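Local coordinates for RNA-binding protein RMD9, mitochondrial (Saccharomyces cerevisiae S288C, PDB 7A9X), which binds a dodecameric sequence element in the 3'-untranslated regions of mitochondrial mRNAs and takes part in their processing or stability, at residues F404-L408 / I423-Y427; S130-D134 / I436-R440. All coordinates share one frame; numbering follows the deposited sequence.

Contact 1 of 2, residues F404-L408 / I423-Y427. With nucleotides of chain B.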
ATOM      1  N   PHE A 404      -5.518  -3.665 -17.304  1.00 66.79           N
ATOM      2  CA  PHE A 404      -6.815  -3.334 -17.878  1.00 68.99           C
ATOM      3  C   PHE A 404      -7.866  -3.023 -16.816  1.00 73.82           C
ATOM      4  O   PHE A 404      -8.810  -2.279 -17.102  1.00 75.95           O
ATOM      5  CB  PHE A 404      -7.300  -4.472 -18.780  1.00 68.84           C
ATOM      6  CG  PHE A 404      -6.734  -4.424 -20.175  1.00 72.90           C
ATOM      7  CD1 PHE A 404      -6.998  -3.342 -21.006  1.00 76.94           C
ATOM      8  CD2 PHE A 404      -5.955  -5.462 -20.663  1.00 72.19           C
ATOM      9  CE1 PHE A 404      -6.487  -3.291 -22.295  1.00 77.84           C
ATOM     10  CE2 PHE A 404      -5.440  -5.420 -21.951  1.00 75.98           C
ATOM     11  CZ  PHE A 404      -5.707  -4.332 -22.768  1.00 77.57           C
ATOM     12  N   ASN A 405      -7.719  -3.564 -15.603  1.00 70.38           N
ATOM     13  CA  ASN A 405      -8.664  -3.247 -14.535  1.00 66.92           C
ATOM     14  C   ASN A 405      -8.593  -1.773 -14.152  1.00 65.11           C
ATOM     15  O   ASN A 405      -9.630  -1.110 -14.021  1.00 61.94           O
ATOM     16  CB  ASN A 405      -8.402  -4.131 -13.313  1.00 65.03           C
ATOM     17  CG  ASN A 405      -8.699  -5.601 -13.576  1.00 72.00           C
ATOM     18  OD1 ASN A 405      -9.425  -5.944 -14.510  1.00 73.85           O
ATOM     19  ND2 ASN A 405      -8.139  -6.474 -12.746  1.00 69.86           N
ATOM     20  N   VAL A 406      -7.379  -1.243 -13.970  1.00 63.12           N
ATOM     21  CA  VAL A 406      -7.220   0.177 -13.663  1.00 63.87           C
ATOM     22  C   VAL A 406      -7.744   1.032 -14.809  1.00 60.74           C
ATOM     23  O   VAL A 406      -8.469   2.011 -14.594  1.00 58.40           O
ATOM     24  CB  VAL A 406      -5.745   0.499 -13.356  1.00 69.21           C
ATOM     25  CG1 VAL A 406      -5.567   1.991 -13.144  1.00 77.33           C
ATOM     26  CG2 VAL A 406      -5.272  -0.274 -12.142  1.00 76.84           C
ATOM     27  N   MET A 407      -7.384   0.673 -16.043  1.00 63.15           N
ATOM     28  CA  MET A 407      -7.849   1.419 -17.208  1.00 68.97           C
ATOM     29  C   MET A 407      -9.371   1.474 -17.258  1.00 69.42           C
ATOM     30  O   MET A 407      -9.955   2.547 -17.443  1.00 66.99           O
ATOM     31  CB  MET A 407      -7.290   0.785 -18.483  1.00 66.94           C
ATOM     32  CG  MET A 407      -7.539   1.584 -19.751  1.00 67.44           C
ATOM     33  SD  MET A 407      -7.108   0.666 -21.241  1.00 67.68           S
ATOM     34  CE  MET A 407      -5.413   0.206 -20.897  1.00 68.13           C
ATOM     35  N   LEU A 408     -10.030   0.325 -17.081  1.00 68.29           N
ATOM     36  CA  LEU A 408     -11.487   0.280 -17.147  1.00 68.19           C
ATOM     37  C   LEU A 408     -12.124   1.061 -16.003  1.00 67.55           C
ATOM     38  O   LEU A 408     -13.121   1.763 -16.207  1.00 70.21           O
ATOM     39  CB  LEU A 408     -11.965  -1.171 -17.134  1.00 69.76           C
ATOM     40  CG  LEU A 408     -13.478  -1.385 -17.178  1.00 72.50           C
ATOM     41  CD1 LEU A 408     -14.075  -0.746 -18.423  1.00 69.65           C
ATOM     42  CD2 LEU A 408     -13.808  -2.864 -17.126  1.00 69.96           C
ATOM     43  N   ILE A 423     -12.432  -2.997 -23.494  1.00 91.02           N
ATOM     44  CA  ILE A 423     -11.610  -3.618 -22.459  1.00 84.49           C
ATOM     45  C   ILE A 423     -12.030  -5.064 -22.237  1.00 84.27           C
ATOM     46  O   ILE A 423     -11.183  -5.955 -22.095  1.00 82.40           O
ATOM     47  CB  ILE A 423     -11.683  -2.809 -21.151  1.00 84.09           C
ATOM     48  CG1 ILE A 423     -11.184  -1.383 -21.373  1.00 85.86           C
ATOM     49  CG2 ILE A 423     -10.858  -3.486 -20.059  1.00 79.85           C
ATOM     50  CD1 ILE A 423      -9.809  -1.326 -21.969  1.00 90.40           C
ATOM     51  N   ASP A 424     -13.341  -5.318 -22.191  1.00 85.15           N
ATOM     52  CA  ASP A 424     -13.832  -6.680 -22.008  1.00 87.35           C
ATOM     53  C   ASP A 424     -13.320  -7.597 -23.109  1.00 91.75           C
ATOM     54  O   ASP A 424     -12.924  -8.738 -22.847  1.00 99.89           O
ATOM     55  CB  ASP A 424     -15.361  -6.676 -21.973  1.00 90.51           C
ATOM     56  CG  ASP A 424     -15.937  -7.920 -21.327  1.00 97.59           C
ATOM     57  OD1 ASP A 424     -15.154  -8.818 -20.954  1.00 99.53           O
ATOM     58  OD2 ASP A 424     -17.178  -7.995 -21.187  1.00101.64           O
ATOM     59  N   LYS A 425     -13.305  -7.102 -24.348  1.00 91.76           N
ATOM     60  CA  LYS A 425     -12.787  -7.879 -25.466  1.00 96.43           C
ATOM     61  C   LYS A 425     -11.288  -8.128 -25.338  1.00 99.23           C
ATOM     62  O   LYS A 425     -10.805  -9.201 -25.716  1.00103.76           O
ATOM     63  CB  LYS A 425     -13.109  -7.157 -26.774  1.00102.87           C
ATOM     64  CG  LYS A 425     -12.368  -7.659 -28.000  1.00113.06           C
ATOM     65  CD  LYS A 425     -12.675  -6.772 -29.198  1.00121.05           C
ATOM     66  CE  LYS A 425     -11.813  -7.121 -30.401  1.00126.76           C
ATOM     67  NZ  LYS A 425     -12.031  -6.167 -31.524  1.00130.77           N
ATOM     68  N   ASN A 426     -10.541  -7.163 -24.795  1.00 97.60           N
ATOM     69  CA  ASN A 426      -9.091  -7.299 -24.727  1.00100.32           C
ATOM     70  C   ASN A 426      -8.639  -8.304 -23.675  1.00 99.08           C
ATOM     71  O   ASN A 426      -7.511  -8.800 -23.762  1.00101.25           O
ATOM     72  CB  ASN A 426      -8.449  -5.936 -24.465  1.00100.33           C
ATOM     73  CG  ASN A 426      -8.448  -5.049 -25.697  1.00104.43           C
ATOM     74  OD1 ASN A 426      -9.287  -5.199 -26.586  1.00110.93           O
ATOM     75  ND2 ASN A 426      -7.498  -4.123 -25.760  1.00102.13           N
ATOM     76  N   TYR A 427      -9.481  -8.610 -22.683  1.00 93.42           N
ATOM     77  CA  TYR A 427      -9.140  -9.665 -21.734  1.00 87.74           C
ATOM     78  C   TYR A 427      -8.925 -10.992 -22.448  1.00 91.54           C
ATOM     79  O   TYR A 427      -7.967 -11.717 -22.156  1.00 90.48           O
ATOM     80  CB  TYR A 427     -10.237  -9.810 -20.677  1.00 82.92           C
ATOM     81  CG  TYR A 427     -10.293  -8.696 -19.658  1.00 79.18           C
ATOM     82  CD1 TYR A 427      -9.247  -8.489 -18.770  1.00 75.15           C
ATOM     83  CD2 TYR A 427     -11.401  -7.861 -19.571  1.00 83.02           C
ATOM     84  CE1 TYR A 427      -9.295  -7.474 -17.831  1.00 75.56           C
ATOM     85  CE2 TYR A 427     -11.461  -6.844 -18.638  1.00 80.29           C
ATOM     86  CZ  TYR A 427     -10.406  -6.654 -17.770  1.00 79.49           C
ATOM     87  OH  TYR A 427     -10.467  -5.641 -16.839  1.00 76.62           O
TER
ATOM     88  P     U B  10      -5.648   0.197  -4.972  1.00 68.94           P
ATOM     89  OP1   U B  10      -6.236   1.539  -4.721  1.00 62.26           O
ATOM     90  OP2   U B  10      -5.923  -0.907  -4.017  1.00 66.41           O
ATOM     91  O5'   U B  10      -6.108  -0.271  -6.425  1.00 61.04           O
ATOM     92  C5'   U B  10      -6.192   0.648  -7.506  1.00 60.78           C
ATOM     93  C4'   U B  10      -6.806  -0.001  -8.721  1.00 60.64           C
ATOM     94  O4'   U B  10      -6.020  -1.163  -9.082  1.00 60.63           O
ATOM     95  C3'   U B  10      -8.220  -0.535  -8.535  1.00 63.51           C
ATOM     96  O3'   U B  10      -9.204   0.462  -8.764  1.00 62.27           O
ATOM     97  C2'   U B  10      -8.299  -1.690  -9.529  1.00 62.87           C
ATOM     98  O2'   U B  10      -8.642  -1.224 -10.824  1.00 65.73           O
ATOM     99  C1'   U B  10      -6.854  -2.196  -9.552  1.00 65.04           C
ATOM    100  N1    U B  10      -6.645  -3.392  -8.703  1.00 71.78           N
ATOM    101  C2    U B  10      -6.660  -4.627  -9.324  1.00 72.24           C
ATOM    102  O2    U B  10      -6.844  -4.763 -10.520  1.00 74.70           O
ATOM    103  N3    U B  10      -6.450  -5.697  -8.489  1.00 72.63           N
ATOM    104  C4    U B  10      -6.229  -5.655  -7.128  1.00 72.53           C
ATOM    105  O4    U B  10      -6.057  -6.707  -6.512  1.00 67.09           O
ATOM    106  C5    U B  10      -6.226  -4.340  -6.560  1.00 70.67           C
ATOM    107  C6    U B  10      -6.426  -3.281  -7.349  1.00 68.23           C
TER
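With CG anti to its own carbonyl carbon (chi1 -67°), Asn405 swings its amide back toward Tyr427, whose CG is likewise anti to its carbonyl carbon, carrying the phenol across to meet it. The two belong to the antiparallel helices of what is assigned as the seventh pentatricopeptide repeat (PPR7): the segment axes run at 173° to each other, 10.6 Å apart. Tyr427 OH donates to Asn405 OD1 at 2.6 Å, lying in the carbonyl plane, while the amide and ring planes are turned 46° apart. That bond and the one from ND2 to Glu401 probably set the amide's orientation, in which ND2 faces the RNA and donates to O2 of U10 of chain B at 3.1 Å. Tyr427 is thus consistent with a second-shell role behind the base-contacting Asn405, and Arg434 makes a cation-pi contact with its ring.

Beside this polar pair the helices are joined by apolar packing. Phe404 directs its ring edge at the face of Tyr427, an edge-to-face pair with centroids 6.0 Å apart, and its CB comes close to Tyr427 CE1. Asn426 CB lies over one face of the Phe404 ring as a CH-pi contact, 4.0 Å from the centroid. Ile423 fills the space between Phe404, Met407 and Leu408 by dividing its branches: CG2 packs on Leu408 CB, whereas CD1 serves the other two. Ile390 of helix 379-396 touches Phe404, Met407 and Asn426. All seven touching residues are buried, so the contact is part of the packing between the repeat's two helices. The Met407 chain bends at its last torsion, and its SD rests 3.4 Å from Ile423 CD1, which also lies 3.6 Å from Phe404 CD1.

Contact 2 of 2, residues S130-D134 / I436-R440; sequences SRKPD and IISYR. With nucleotides of chain B.
The RNA-binding groove of the pentatricopeptide-repeat array is bridged here by the loop after helix 105-128, which meets segment 436-440 of helix 436-445 over three consecutive nucleotides of chain B. Arg440 and Asp134 carry the protein-protein part. The guanidinium meets the carboxylate end-on with two nitrogens: NH1 donates to Asp134 OD1 at 3.0 Å (166°) and NH2 to Asp134 OD2 at 3.2 Å (168°). Both oxygens lie close to the guanidinium plane and are approached on their syn sides, although the two planes are twisted 42° apart. Arg440 NH1 also donates to O2 of U11 of chain B at 2.8 Å, and NE forms a salt bridge with Asp480, so carboxylates on two sides fix the group's rotation. Replacing Arg440 by an alanine would remove the guanidinium and is likely to leave Asp134 without its two-pronged partner, Asp480 without its mate and O2 of U11 of chain B without this donor.

Arg131 completes the salt-bridge network through a weak bond from NH1 to Asp134 OD1. The carboxylate is therefore shared between two arginines, which probably offsets the proximity of their like charges. Ile436 CD1 lies over one face of the Arg131 guanidinium, 3.5 Å from its CZ, while Ile437 CD1 packs against Arg131 CD and the base of U11 of chain B.

Lys132 holds the RNA from the loop. Its backbone N donates to O4 of U10 of chain B at 3.0 Å, and its chain, bent at chi3, brings NZ to OP1 of A9 and OP2 of U10 of chain B, each 2.7 Å away. The loop thus adds backbone and phosphate contacts, while Arg440, in the inferred PPR8, meeting a base edge fits the way helices of PPR repeats contact single-stranded RNA.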
ATOM      1  N   SER A 130      -2.316 -12.674  -5.971  1.00 71.45           N
ATOM      2  CA  SER A 130      -2.954 -12.411  -7.258  1.00 77.41           C
ATOM      3  C   SER A 130      -3.907 -11.227  -7.179  1.00 78.29           C
ATOM      4  O   SER A 130      -4.167 -10.572  -8.193  1.00 89.27           O
ATOM      5  CB  SER A 130      -3.693 -13.660  -7.739  1.00 80.32           C
ATOM      6  OG  SER A 130      -4.620 -14.105  -6.765  1.00 84.28           O
ATOM      7  N   ARG A 131      -4.431 -10.941  -5.992  1.00 72.10           N
ATOM      8  CA  ARG A 131      -5.280  -9.781  -5.776  1.00 71.04           C
ATOM      9  C   ARG A 131      -5.249  -9.444  -4.294  1.00 73.57           C
ATOM     10  O   ARG A 131      -4.907 -10.282  -3.456  1.00 68.47           O
ATOM     11  CB  ARG A 131      -6.716 -10.032  -6.244  1.00 73.18           C
ATOM     12  CG  ARG A 131      -7.451 -11.096  -5.445  1.00 78.60           C
ATOM     13  CD  ARG A 131      -8.926 -11.139  -5.812  1.00 88.47           C
ATOM     14  NE  ARG A 131      -9.654 -12.153  -5.055  1.00 93.93           N
ATOM     15  CZ  ARG A 131     -10.254 -11.931  -3.889  1.00 98.48           C
ATOM     16  NH1 ARG A 131     -10.218 -10.725  -3.338  1.00 98.93           N
ATOM     17  NH2 ARG A 131     -10.894 -12.916  -3.273  1.00101.59           N
ATOM     18  N   LYS A 132      -5.595  -8.201  -3.984  1.00 80.33           N
ATOM     19  CA  LYS A 132      -5.740  -7.815  -2.591  1.00 72.86           C
ATOM     20  C   LYS A 132      -6.942  -8.534  -1.983  1.00 70.71           C
ATOM     21  O   LYS A 132      -7.973  -8.690  -2.646  1.00 71.80           O
ATOM     22  CB  LYS A 132      -5.912  -6.304  -2.460  1.00 68.19           C
ATOM     23  CG  LYS A 132      -4.637  -5.512  -2.689  1.00 74.24           C
ATOM     24  CD  LYS A 132      -4.915  -4.019  -2.764  1.00 76.67           C
ATOM     25  CE  LYS A 132      -5.696  -3.532  -1.556  1.00 72.65           C
ATOM     26  NZ  LYS A 132      -5.895  -2.057  -1.593  1.00 68.67           N
ATOM     27  N   PRO A 133      -6.836  -9.002  -0.743  1.00 70.85           N
ATOM     28  CA  PRO A 133      -7.997  -9.619  -0.097  1.00 69.69           C
ATOM     29  C   PRO A 133      -9.073  -8.590   0.197  1.00 70.93           C
ATOM     30  O   PRO A 133      -8.800  -7.402   0.391  1.00 75.90           O
ATOM     31  CB  PRO A 133      -7.415 -10.204   1.196  1.00 68.61           C
ATOM     32  CG  PRO A 133      -6.183  -9.406   1.458  1.00 66.78           C
ATOM     33  CD  PRO A 133      -5.631  -9.065   0.100  1.00 72.57           C
ATOM     34  N   ASP A 134     -10.316  -9.065   0.215  1.00 72.84           N
ATOM     35  CA  ASP A 134     -11.444  -8.209   0.546  1.00 74.52           C
ATOM     36  C   ASP A 134     -11.321  -7.689   1.974  1.00 80.02           C
ATOM     37  O   ASP A 134     -10.860  -8.390   2.878  1.00 85.90           O
ATOM     38  CB  ASP A 134     -12.758  -8.971   0.376  1.00 80.09           C
ATOM     39  CG  ASP A 134     -12.946  -9.501  -1.030  1.00 84.80           C
ATOM     40  OD1 ASP A 134     -12.351  -8.926  -1.965  1.00 86.65           O
ATOM     41  OD2 ASP A 134     -13.689 -10.489  -1.203  1.00 88.09           O
ATOM     42  N   ILE A 436     -11.435 -12.172 -10.088  1.00 78.23           N
ATOM     43  CA  ILE A 436     -12.768 -11.634  -9.852  1.00 80.51           C
ATOM     44  C   ILE A 436     -12.814 -10.116  -9.915  1.00 74.38           C
ATOM     45  O   ILE A 436     -13.909  -9.546  -9.975  1.00 72.55           O
ATOM     46  CB  ILE A 436     -13.314 -12.103  -8.489  1.00 83.09           C
ATOM     47  CG1 ILE A 436     -12.486 -11.516  -7.345  1.00 79.09           C
ATOM     48  CG2 ILE A 436     -13.323 -13.622  -8.414  1.00 89.87           C
ATOM     49  CD1 ILE A 436     -13.008 -11.887  -5.970  1.00 86.67           C
ATOM     50  N   ILE A 437     -11.657  -9.446  -9.906  1.00 67.56           N
ATOM     51  CA  ILE A 437     -11.638  -7.986  -9.934  1.00 74.72           C
ATOM     52  C   ILE A 437     -12.255  -7.464 -11.227  1.00 73.40           C
ATOM     53  O   ILE A 437     -13.069  -6.533 -11.209  1.00 71.21           O
ATOM     54  CB  ILE A 437     -10.202  -7.459  -9.754  1.00 70.74           C
ATOM     55  CG1 ILE A 437      -9.518  -8.128  -8.559  1.00 72.82           C
ATOM     56  CG2 ILE A 437     -10.210  -5.942  -9.602  1.00 61.84           C
ATOM     57  CD1 ILE A 437     -10.174  -7.851  -7.233  1.00 72.27           C
ATOM     58  N   SER A 438     -11.875  -8.050 -12.366  1.00 69.39           N
ATOM     59  CA  SER A 438     -12.391  -7.593 -13.653  1.00 71.53           C
ATOM     60  C   SER A 438     -13.908  -7.722 -13.714  1.00 75.59           C
ATOM     61  O   SER A 438     -14.607  -6.783 -14.112  1.00 78.27           O
ATOM     62  CB  SER A 438     -11.740  -8.386 -14.785  1.00 72.74           C
ATOM     63  OG  SER A 438     -11.978  -9.777 -14.627  1.00 77.74           O
ATOM     64  N   TYR A 439     -14.434  -8.882 -13.319  1.00 78.21           N
ATOM     65  CA  TYR A 439     -15.877  -9.089 -13.362  1.00 81.27           C
ATOM     66  C   TYR A 439     -16.603  -8.135 -12.423  1.00 81.53           C
ATOM     67  O   TYR A 439     -17.726  -7.711 -12.721  1.00 87.34           O
ATOM     68  CB  TYR A 439     -16.206 -10.544 -13.026  1.00 82.75           C
ATOM     69  CG  TYR A 439     -15.571 -11.542 -13.975  1.00 89.98           C
ATOM     70  CD1 TYR A 439     -14.281 -12.012 -13.761  1.00 91.72           C
ATOM     71  CD2 TYR A 439     -16.261 -12.010 -15.088  1.00 94.17           C
ATOM     72  CE1 TYR A 439     -13.694 -12.921 -14.626  1.00 91.79           C
ATOM     73  CE2 TYR A 439     -15.682 -12.921 -15.959  1.00 96.95           C
ATOM     74  CZ  TYR A 439     -14.399 -13.373 -15.722  1.00 97.07           C
ATOM     75  OH  TYR A 439     -13.817 -14.277 -16.581  1.00103.39           O
ATOM     76  N   ARG A 440     -15.981  -7.776 -11.297  1.00 79.37           N
ATOM     77  CA  ARG A 440     -16.562  -6.754 -10.432  1.00 76.76           C
ATOM     78  C   ARG A 440     -16.599  -5.400 -11.129  1.00 75.85           C
ATOM     79  O   ARG A 440     -17.615  -4.699 -11.082  1.00 79.40           O
ATOM     80  CB  ARG A 440     -15.777  -6.660  -9.123  1.00 73.79           C
ATOM     81  CG  ARG A 440     -16.068  -7.776  -8.139  1.00 71.25           C
ATOM     82  CD  ARG A 440     -15.143  -7.713  -6.938  1.00 68.19           C
ATOM     83  NE  ARG A 440     -15.465  -8.742  -5.955  1.00 74.66           N
ATOM     84  CZ  ARG A 440     -14.724  -9.014  -4.886  1.00 69.59           C
ATOM     85  NH1 ARG A 440     -13.606  -8.334  -4.659  1.00 67.55           N
ATOM     86  NH2 ARG A 440     -15.099  -9.969  -4.046  1.00 71.53           N
TER
ATOM     87  P     A B   9      -2.345  -0.811  -1.341  1.00 72.18           P
ATOM     88  OP1   A B   9      -3.726  -0.735  -0.802  1.00 78.68           O
ATOM     89  OP2   A B   9      -1.823  -2.122  -1.795  1.00 97.69           O
ATOM     90  O5'   A B   9      -2.218   0.212  -2.563  1.00 74.41           O
ATOM     91  C5'   A B   9      -1.191   0.077  -3.541  1.00 62.16           C
ATOM     92  C4'   A B   9      -1.717  -0.277  -4.912  1.00 66.19           C
ATOM     93  O4'   A B   9      -0.961  -1.397  -5.435  1.00 68.78           O
ATOM     94  C3'   A B   9      -3.172  -0.720  -4.995  1.00 72.64           C
ATOM     95  O3'   A B   9      -4.056   0.388  -5.095  1.00 70.75           O
ATOM     96  C2'   A B   9      -3.190  -1.619  -6.228  1.00 72.39           C
ATOM     97  O2'   A B   9      -3.276  -0.843  -7.414  1.00 70.44           O
ATOM     98  C1'   A B   9      -1.802  -2.255  -6.174  1.00 69.10           C
ATOM     99  N9    A B   9      -1.793  -3.580  -5.521  1.00 64.93           N
ATOM    100  C8    A B   9      -1.399  -3.857  -4.236  1.00 59.46           C
ATOM    101  N7    A B   9      -1.473  -5.125  -3.914  1.00 66.13           N
ATOM    102  C5    A B   9      -1.940  -5.730  -5.071  1.00 65.35           C
ATOM    103  C6    A B   9      -2.232  -7.072  -5.383  1.00 65.01           C
ATOM    104  N6    A B   9      -2.089  -8.080  -4.520  1.00 70.05           N
ATOM    105  N1    A B   9      -2.681  -7.347  -6.626  1.00 66.22           N
ATOM    106  C2    A B   9      -2.822  -6.332  -7.490  1.00 68.99           C
ATOM    107  N3    A B   9      -2.583  -5.034  -7.314  1.00 61.05           N
ATOM    108  C4    A B   9      -2.139  -4.793  -6.071  1.00 59.07           C
ATOM    109  P     U B  11     -10.166   0.951  -7.574  1.00 68.38           P
ATOM    110  OP1   U B  11     -10.841   2.203  -8.008  1.00 64.04           O
ATOM    111  OP2   U B  11      -9.376   0.951  -6.316  1.00 63.43           O
ATOM    112  O5'   U B  11     -11.264  -0.200  -7.469  1.00 64.26           O
ATOM    113  C5'   U B  11     -12.204  -0.412  -8.510  1.00 64.61           C
ATOM    114  C4'   U B  11     -13.026  -1.651  -8.265  1.00 66.48           C
ATOM    115  O4'   U B  11     -12.187  -2.830  -8.380  1.00 69.78           O
ATOM    116  C3'   U B  11     -13.647  -1.779  -6.883  1.00 66.79           C
ATOM    117  O3'   U B  11     -14.830  -1.018  -6.730  1.00 71.97           O
ATOM    118  C2'   U B  11     -13.861  -3.281  -6.757  1.00 66.50           C
ATOM    119  O2'   U B  11     -15.003  -3.691  -7.493  1.00 71.05           O
ATOM    120  C1'   U B  11     -12.617  -3.818  -7.465  1.00 69.34           C
ATOM    121  N1    U B  11     -11.515  -4.089  -6.517  1.00 69.68           N
ATOM    122  C2    U B  11     -11.595  -5.225  -5.731  1.00 73.77           C
ATOM    123  O2    U B  11     -12.527  -6.010  -5.782  1.00 71.88           O
ATOM    124  N3    U B  11     -10.534  -5.410  -4.880  1.00 75.04           N
ATOM    125  C4    U B  11      -9.431  -4.591  -4.740  1.00 72.83           C
ATOM    126  O4    U B  11      -8.555  -4.887  -3.926  1.00 72.06           O
ATOM    127  C5    U B  11      -9.425  -3.439  -5.586  1.00 63.37           C
ATOM    128  C6    U B  11     -10.444  -3.234  -6.425  1.00 63.79           C
ATOM    129  P     U B  10      -5.648   0.197  -4.972  1.00 68.94           P
ATOM    130  OP1   U B  10      -6.236   1.539  -4.721  1.00 62.26           O
ATOM    131  OP2   U B  10      -5.923  -0.907  -4.017  1.00 66.41           O
ATOM    132  O5'   U B  10      -6.108  -0.271  -6.425  1.00 61.04           O
ATOM    133  C5'   U B  10      -6.192   0.648  -7.506  1.00 60.78           C
ATOM    134  C4'   U B  10      -6.806  -0.001  -8.721  1.00 60.64           C
ATOM    135  O4'   U B  10      -6.020  -1.163  -9.082  1.00 60.63           O
ATOM    136  C3'   U B  10      -8.220  -0.535  -8.535  1.00 63.51           C
ATOM    137  O3'   U B  10      -9.204   0.462  -8.764  1.00 62.27           O
ATOM    138  C2'   U B  10      -8.299  -1.690  -9.529  1.00 62.87           C
ATOM    139  O2'   U B  10      -8.642  -1.224 -10.824  1.00 65.73           O
ATOM    140  C1'   U B  10      -6.854  -2.196  -9.552  1.00 65.04           C
ATOM    141  N1    U B  10      -6.645  -3.392  -8.703  1.00 71.78           N
ATOM    142  C2    U B  10      -6.660  -4.627  -9.324  1.00 72.24           C
ATOM    143  O2    U B  10      -6.844  -4.763 -10.520  1.00 74.70           O
ATOM    144  N3    U B  10      -6.450  -5.697  -8.489  1.00 72.63           N
ATOM    145  C4    U B  10      -6.229  -5.655  -7.128  1.00 72.53           C
ATOM    146  O4    U B  10      -6.057  -6.707  -6.512  1.00 67.09           O
ATOM    147  C5    U B  10      -6.226  -4.340  -6.560  1.00 70.67           C
ATOM    148  C6    U B  10      -6.426  -3.281  -7.349  1.00 68.23           C
TER

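How the contacts relate
The centres of contacts 1 and 2 lie about 13 Å apart, on the same side of the chain's centre. Contact 1 is local, joining helices 401-410 and 417-429 within the inferred PPR7; helix 436-445 follows next and supplies one half of contact 2, whose other half comes from a loop some 300 residues earlier. Contact 1 is therefore nested inside the loop that contact 2 closes. The two meet directly: Asn405 OD1 packs 3.4 Å from Ser438 CB, and Asn405 also touches Ile437. Both reach U10 of chain B, 404-408 from its O2 side and 130-134 at its O4, so one uridine is contacted by sequence-distant parts of the fold.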